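Local atomic coordinates of probable ribonuclease HepT (Haemophilus influenzae, PDB entry 1JOG), a protein that probably acts as the RNase toxin of a type VII toxin-antitoxin system and is neutralised by its cognate antitoxin MntA. Residues A[46-49]-A[50-54]; A[58-61]-A[62-65]; A[73-76]-A[77-80]. All coordinates share one frame; numbering follows the deposited sequence.

Interaction 1. Residues A[46-49]-A[50-54]; sequences AIQK and FEFVY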
# COMPACT_ATOMS: atom_id res chain seq x y z
N ALA A 46 -4.01 7.36 -4.46
CA ALA A 46 -3.15 8.51 -4.15
C ALA A 46 -2.37 8.18 -2.87
O ALA A 46 -1.24 8.52 -2.77
CB ALA A 46 -3.97 9.77 -3.94
N ILE A 47 -3.00 7.45 -1.93
CA ILE A 47 -2.34 7.10 -0.69
C ILE A 47 -1.20 6.05 -0.96
O ILE A 47 -0.09 6.09 -0.40
CB ILE A 47 -3.37 6.58 0.35
CG1 ILE A 47 -4.18 7.78 0.88
CG2 ILE A 47 -2.65 6.11 1.69
CD1 ILE A 47 -5.09 7.47 2.18
N GLN A 48 -1.50 5.16 -1.87
CA GLN A 48 -0.56 4.13 -2.27
C GLN A 48 0.63 4.78 -2.93
O GLN A 48 1.76 4.32 -2.78
CB GLN A 48 -1.23 3.21 -3.31
CG GLN A 48 -0.26 2.15 -3.79
CD GLN A 48 -0.36 0.91 -2.98
OE1 GLN A 48 -0.67 0.93 -1.76
NE2 GLN A 48 -0.09 -0.21 -3.64
N LYS A 49 0.35 5.83 -3.70
CA LYS A 49 1.34 6.52 -4.40
C LYS A 49 2.15 7.32 -3.42
O LYS A 49 3.32 7.47 -3.63
CB LYS A 49 0.73 7.38 -5.48
CG LYS A 49 0.38 6.54 -6.69
CD LYS A 49 -0.29 7.39 -7.75
CE LYS A 49 -0.43 6.61 -9.03
NZ LYS A 49 -0.65 7.62 -10.20
N PHE A 50 1.52 7.85 -2.37
CA PHE A 50 2.27 8.59 -1.36
C PHE A 50 3.34 7.67 -0.68
O PHE A 50 4.47 8.05 -0.43
CB PHE A 50 1.31 9.17 -0.33
CG PHE A 50 1.93 9.37 0.99
CD1 PHE A 50 1.73 8.45 2.01
CD2 PHE A 50 2.84 10.39 1.19
CE1 PHE A 50 2.44 8.51 3.25
CE2 PHE A 50 3.56 10.47 2.40
CZ PHE A 50 3.35 9.52 3.43
N GLU A 51 2.94 6.42 -0.45
CA GLU A 51 3.79 5.46 0.15
C GLU A 51 4.98 5.22 -0.80
O GLU A 51 6.11 5.12 -0.32
CB GLU A 51 3.01 4.16 0.42
CG GLU A 51 1.83 4.30 1.39
CD GLU A 51 1.03 3.00 1.44
OE1 GLU A 51 -0.12 2.98 1.88
OE2 GLU A 51 1.58 1.97 1.02
N PHE A 52 4.76 5.13 -2.12
CA PHE A 52 5.90 4.92 -3.02
C PHE A 52 6.93 6.01 -2.92
O PHE A 52 8.11 5.71 -2.76
CB PHE A 52 5.49 4.80 -4.48
CG PHE A 52 4.55 3.64 -4.78
CD1 PHE A 52 3.50 3.82 -5.76
CD2 PHE A 52 4.66 2.40 -4.14
CE1 PHE A 52 2.56 2.79 -6.10
CE2 PHE A 52 3.74 1.32 -4.42
CZ PHE A 52 2.68 1.51 -5.42
N VAL A 53 6.53 7.28 -3.02
CA VAL A 53 7.53 8.38 -2.93
C VAL A 53 8.29 8.45 -1.59
O VAL A 53 9.48 8.62 -1.53
CB VAL A 53 6.85 9.69 -3.25
CG1 VAL A 53 7.84 10.86 -3.18
CG2 VAL A 53 6.23 9.56 -4.60
N TYR A 54 7.56 8.25 -0.51
CA TYR A 54 8.12 8.21 0.81
C TYR A 54 9.27 7.17 0.89
O TYR A 54 10.43 7.49 1.27
CB TYR A 54 7.02 7.83 1.81
CG TYR A 54 7.61 7.45 3.10
CD1 TYR A 54 8.21 8.41 3.89
CD2 TYR A 54 7.68 6.13 3.52
CE1 TYR A 54 8.89 8.11 5.05
CE2 TYR A 54 8.41 5.82 4.69
CZ TYR A 54 9.00 6.86 5.44
OH TYR A 54 9.64 6.68 6.66
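Gln48 and Phe52 meet one turn apart on helix 36-68, and the carbonyl oxygen of Gln48 works in two ways there. It accepts the backbone N-H of Phe52, Phe52 N to Gln48 O being 3.2 Å, and it also lies over the centre of the Phe52 ring, 3.4 Å above the plane. The ring is brought back over that carbonyl because its CG stands anti to its own carbonyl carbon (chi1 -61°). Gln48 CG then touches the far end of the same ring, at 3.4 Å from Phe52 CZ. The other main-chain bonds follow the i to i+4 pattern: Phe50 N to Ala46 O is 2.9 Å, Glu51 N to Ile47 O 3.0 Å and Val53 N to Lys49 O 3.3 Å, the last the straightest, with an N-H...O angle of 167°. The charged side chains find their partners elsewhere. Lys49 runs out extended, and its NZ is gripped by Ser17 OG and Thr21 OG1 of helix 8-26 and by a salt bridge to Asp40 of the second subunit. Glu51 OE1 is hydrogen-bonded to Thr109 OG1, while OE2 forms a long, weak ion pair with Arg106. Ile47 CG2 lies beside Glu51 OE1 at 4.0 Å, and the isoleucine also packs on Gln48 of the second subunit. Buried at the dimer interface, this helical turn of the HepT fold borders the RX(4)HXY motif, whose Arg106 is an active-site residue by similarity.

Interaction 2. Residues A[58-61]-A[62-65]; sequences LKMM and KRQL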
# COMPACT_ATOMS: atom_id res chain seq x y z
N LEU A 58 13.27 7.77 0.83
CA LEU A 58 14.21 7.34 1.84
C LEU A 58 15.27 6.41 1.26
O LEU A 58 16.41 6.37 1.75
CB LEU A 58 13.52 6.74 3.05
CG LEU A 58 13.43 7.92 4.02
CD1 LEU A 58 11.99 8.33 4.32
CD2 LEU A 58 14.24 7.61 5.24
N LYS A 59 14.92 5.67 0.21
CA LYS A 59 15.92 4.79 -0.36
C LYS A 59 17.01 5.68 -0.95
O LYS A 59 18.16 5.39 -0.75
CB LYS A 59 15.33 3.86 -1.42
CG LYS A 59 15.03 2.50 -0.89
CD LYS A 59 13.56 2.16 -1.02
CE LYS A 59 13.22 0.75 -0.49
NZ LYS A 59 11.89 0.35 -1.10
N MSE A 60 16.63 6.79 -1.58
CA MSE A 60 17.59 7.71 -2.21
C MSE A 60 18.45 8.43 -1.20
O MSE A 60 19.62 8.60 -1.44
CB MSE A 60 16.86 8.77 -3.08
CG MSE A 60 16.19 8.14 -4.33
SE MSE A 60 17.54 7.34 -5.53
CE MSE A 60 17.33 5.62 -5.36
N MSE A 61 17.90 8.85 -0.07
CA MSE A 61 18.74 9.50 0.88
C MSE A 61 19.75 8.44 1.28
O MSE A 61 20.89 8.74 1.54
CB MSE A 61 17.98 9.90 2.15
CG MSE A 61 16.98 11.03 1.97
SE MSE A 61 15.98 11.25 3.66
CE MSE A 61 14.47 11.94 2.56
N LYS A 62 19.32 7.19 1.38
CA LYS A 62 20.19 6.14 1.83
C LYS A 62 21.30 5.91 0.81
O LYS A 62 22.50 5.99 1.12
CB LYS A 62 19.39 4.87 2.03
CG LYS A 62 20.13 3.88 2.90
CD LYS A 62 19.30 2.63 3.23
CE LYS A 62 20.21 1.47 3.67
NZ LYS A 62 19.49 0.33 4.34
N ARG A 63 20.92 5.65 -0.44
CA ARG A 63 21.95 5.42 -1.41
C ARG A 63 22.86 6.62 -1.52
O ARG A 63 24.02 6.45 -1.84
CB ARG A 63 21.38 5.13 -2.78
CG ARG A 63 21.85 3.80 -3.33
CD ARG A 63 21.04 3.38 -4.55
NE ARG A 63 20.87 4.50 -5.49
CZ ARG A 63 20.12 4.39 -6.58
NH1 ARG A 63 19.49 3.22 -6.85
NH2 ARG A 63 19.99 5.45 -7.39
N GLN A 64 22.35 7.81 -1.24
CA GLN A 64 23.16 9.02 -1.37
C GLN A 64 24.26 9.00 -0.34
O GLN A 64 25.39 9.19 -0.67
CB GLN A 64 22.29 10.24 -1.19
CG GLN A 64 22.99 11.55 -1.30
CD GLN A 64 23.45 11.84 -2.69
OE1 GLN A 64 22.88 11.34 -3.65
NE2 GLN A 64 24.48 12.67 -2.82
N LEU A 65 23.92 8.74 0.91
CA LEU A 65 24.85 8.69 2.01
C LEU A 65 25.76 7.49 1.94
O LEU A 65 26.90 7.55 2.41
CB LEU A 65 24.06 8.69 3.34
CG LEU A 65 23.23 9.99 3.37
CD1 LEU A 65 22.01 9.84 4.27
CD2 LEU A 65 24.10 11.23 3.74
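Met60, a selenomethionine, folds back at two torsions (chi2 -63°, chi3 108°), and Arg63 bends at chi3 (46°), so that the methyl end of one meets the flat end of the other. The two side chains lie next to each other and point the same way. Met60 CE sits over the centre of the Arg63 guanidinium, 3.2 Å above its plane, with Met60 CE to Arg63 CZ at 3.3 Å. The selenium approaches the same group at one corner, Met60 SE lying 3.6 Å from Arg63 NH2. The apolar end of Met60 is thereby laid against the guanidinium face, and the same side chain also packs on Leu8 and Leu11 of helix 8-26 and on Leu139 of helix 125-140. This is the i, i+3 spacing of an alpha helix, here near the C-terminal end of helix 36-68, the longest helix of this all-helical nucleotidyltransferase substrate-binding-like fold. Beneath the side chains the backbone is bonded four residues apart throughout: Arg63 N to Lys59 O and Gln64 N to Met60 O are both 2.8 Å. Leu65, with CG anti to its carbonyl carbon, turns CD1 back onto the carbonyl of the preceding turn, Leu65 CD1 to Met61 O being 3.1 Å. Met61, also selenomethionine, extends instead toward Leu135 and Ala87. Gln64 directs its NE2 to the carboxylate of Asp68, one turn further on.

Interaction 3. Residues A[73-76]-A[77-80]; sequences DDIG and AYGF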
# COMPACT_ATOMS: atom_id res chain seq x y z
N ASP A 73 30.39 1.52 4.08
CA ASP A 73 30.38 1.04 5.47
C ASP A 73 28.98 0.49 5.79
O ASP A 73 28.25 1.07 6.63
CB ASP A 73 30.71 2.20 6.40
CG ASP A 73 32.13 2.73 6.18
OD1 ASP A 73 33.04 2.18 6.84
OD2 ASP A 73 32.34 3.66 5.36
N ASP A 74 28.63 -0.61 5.10
CA ASP A 74 27.34 -1.29 5.21
C ASP A 74 26.42 -0.40 6.03
O ASP A 74 26.30 -0.59 7.24
CB ASP A 74 27.51 -2.68 5.92
CG ASP A 74 26.22 -3.58 5.84
OD1 ASP A 74 25.22 -3.31 6.55
OD2 ASP A 74 26.21 -4.58 5.08
N ILE A 75 25.83 0.61 5.40
CA ILE A 75 24.92 1.47 6.16
C ILE A 75 23.67 0.63 6.52
O ILE A 75 22.56 0.77 5.96
CB ILE A 75 24.53 2.78 5.38
CG1 ILE A 75 25.65 3.82 5.53
CG2 ILE A 75 23.26 3.36 5.94
CD1 ILE A 75 25.41 5.14 4.77
N GLY A 76 23.91 -0.29 7.44
CA GLY A 76 22.88 -1.16 7.93
C GLY A 76 22.81 -0.71 9.37
O GLY A 76 21.74 -0.64 9.96
N ALA A 77 23.96 -0.39 9.93
CA ALA A 77 23.98 0.08 11.31
C ALA A 77 22.99 1.23 11.42
O ALA A 77 22.56 1.57 12.53
CB ALA A 77 25.37 0.55 11.69
N TYR A 78 22.62 1.78 10.25
CA TYR A 78 21.68 2.92 10.17
C TYR A 78 20.18 2.69 10.06
O TYR A 78 19.71 2.06 9.13
CB TYR A 78 22.01 3.84 8.99
CG TYR A 78 23.31 4.58 9.08
CD1 TYR A 78 24.52 3.93 8.87
CD2 TYR A 78 23.32 5.94 9.31
CE1 TYR A 78 25.70 4.63 8.85
CE2 TYR A 78 24.50 6.65 9.30
CZ TYR A 78 25.68 5.99 9.07
OH TYR A 78 26.83 6.72 8.96
N GLY A 79 19.46 3.23 11.02
CA GLY A 79 18.02 3.15 10.99
C GLY A 79 17.46 4.47 10.48
O GLY A 79 18.17 5.42 10.19
N PHE A 80 16.15 4.51 10.36
CA PHE A 80 15.43 5.68 9.90
C PHE A 80 16.07 7.03 10.23
O PHE A 80 16.50 7.80 9.32
CB PHE A 80 14.02 5.63 10.47
CG PHE A 80 13.14 6.69 9.94
CD1 PHE A 80 12.86 6.75 8.57
CD2 PHE A 80 12.61 7.65 10.78
CE1 PHE A 80 12.05 7.76 8.04
CE2 PHE A 80 11.79 8.68 10.27
CZ PHE A 80 11.51 8.73 8.91
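Tyr78, Ile75 and Gly76 carry this contact, in the loop between helices 36-68 and 80-89. The aliphatic branches of Ile75 pack against the ring of Tyr78, the two side chains meeting at a slant. Ile75 CG2 comes nearest, 3.2 Å from Tyr78 CD1, and also lies beside the root of the tyrosine, 3.3 Å from Tyr78 CB. The other branch reaches further along the same side of the ring: Ile75 CG1 is 3.4 Å from Tyr78 CE1. At its end, Ile75 CD1 stands over one ring face, 4.1 Å above the plane and displaced toward the rim. The first torsion of Ile75 (chi1 -81°) turns both branches toward the ring, with CG1 anti to the carbonyl carbon and CG2 anti to the backbone N. Tyr78 likewise has CG anti to its carbonyl carbon, and its ring turns back toward the isoleucine. The backbone angles of Ile75 (phi -68°, psi 71°) fit the centre of an inverse gamma turn, although its closing bond is modelled too short to be relied on, and the loop as a whole links the long helix 36-68 to the short helix 80-89 of the HepT fold. Gly76 joins that turn to Ala77 and Tyr78. No hydrogen bond joins 73-76 to 77-80; the side-chain contact between them is the apolar one of Ile75 with Tyr78. Ile75 is the buried member: its side chain also rests on Leu65 and Gln66 of helix 36-68 and on Ile83 of helix 80-89. Tyr78, partly exposed, leans on Ile83 and Glu86 of that second helix, and the backbone N of Gly79 makes a weak hydrogen bond to Asp82 OD2.

Interactions 1 and 2 are successive parts of helix 36-68, with centres about 17 Å apart, whereas interaction 3 belongs to the loop that follows it. Interaction 1 is wholly buried, near the centre of the chain, and its charged groups are engaged by neighbouring helices and the second subunit. Interaction 2 is only partly buried, mixing apolar packing with a guanidinium; no second subunit reaches it. Interaction 3, at the surface, has an apolar side-chain contact and no hydrogen bond between its segments. The loop nevertheless folds back on the helix: Phe80 CE1 lies 3.6 Å from Leu58 CD2, and Lys62 CE 3.3 Å from Ile75 O, while Phe80 also packs against Tyr54.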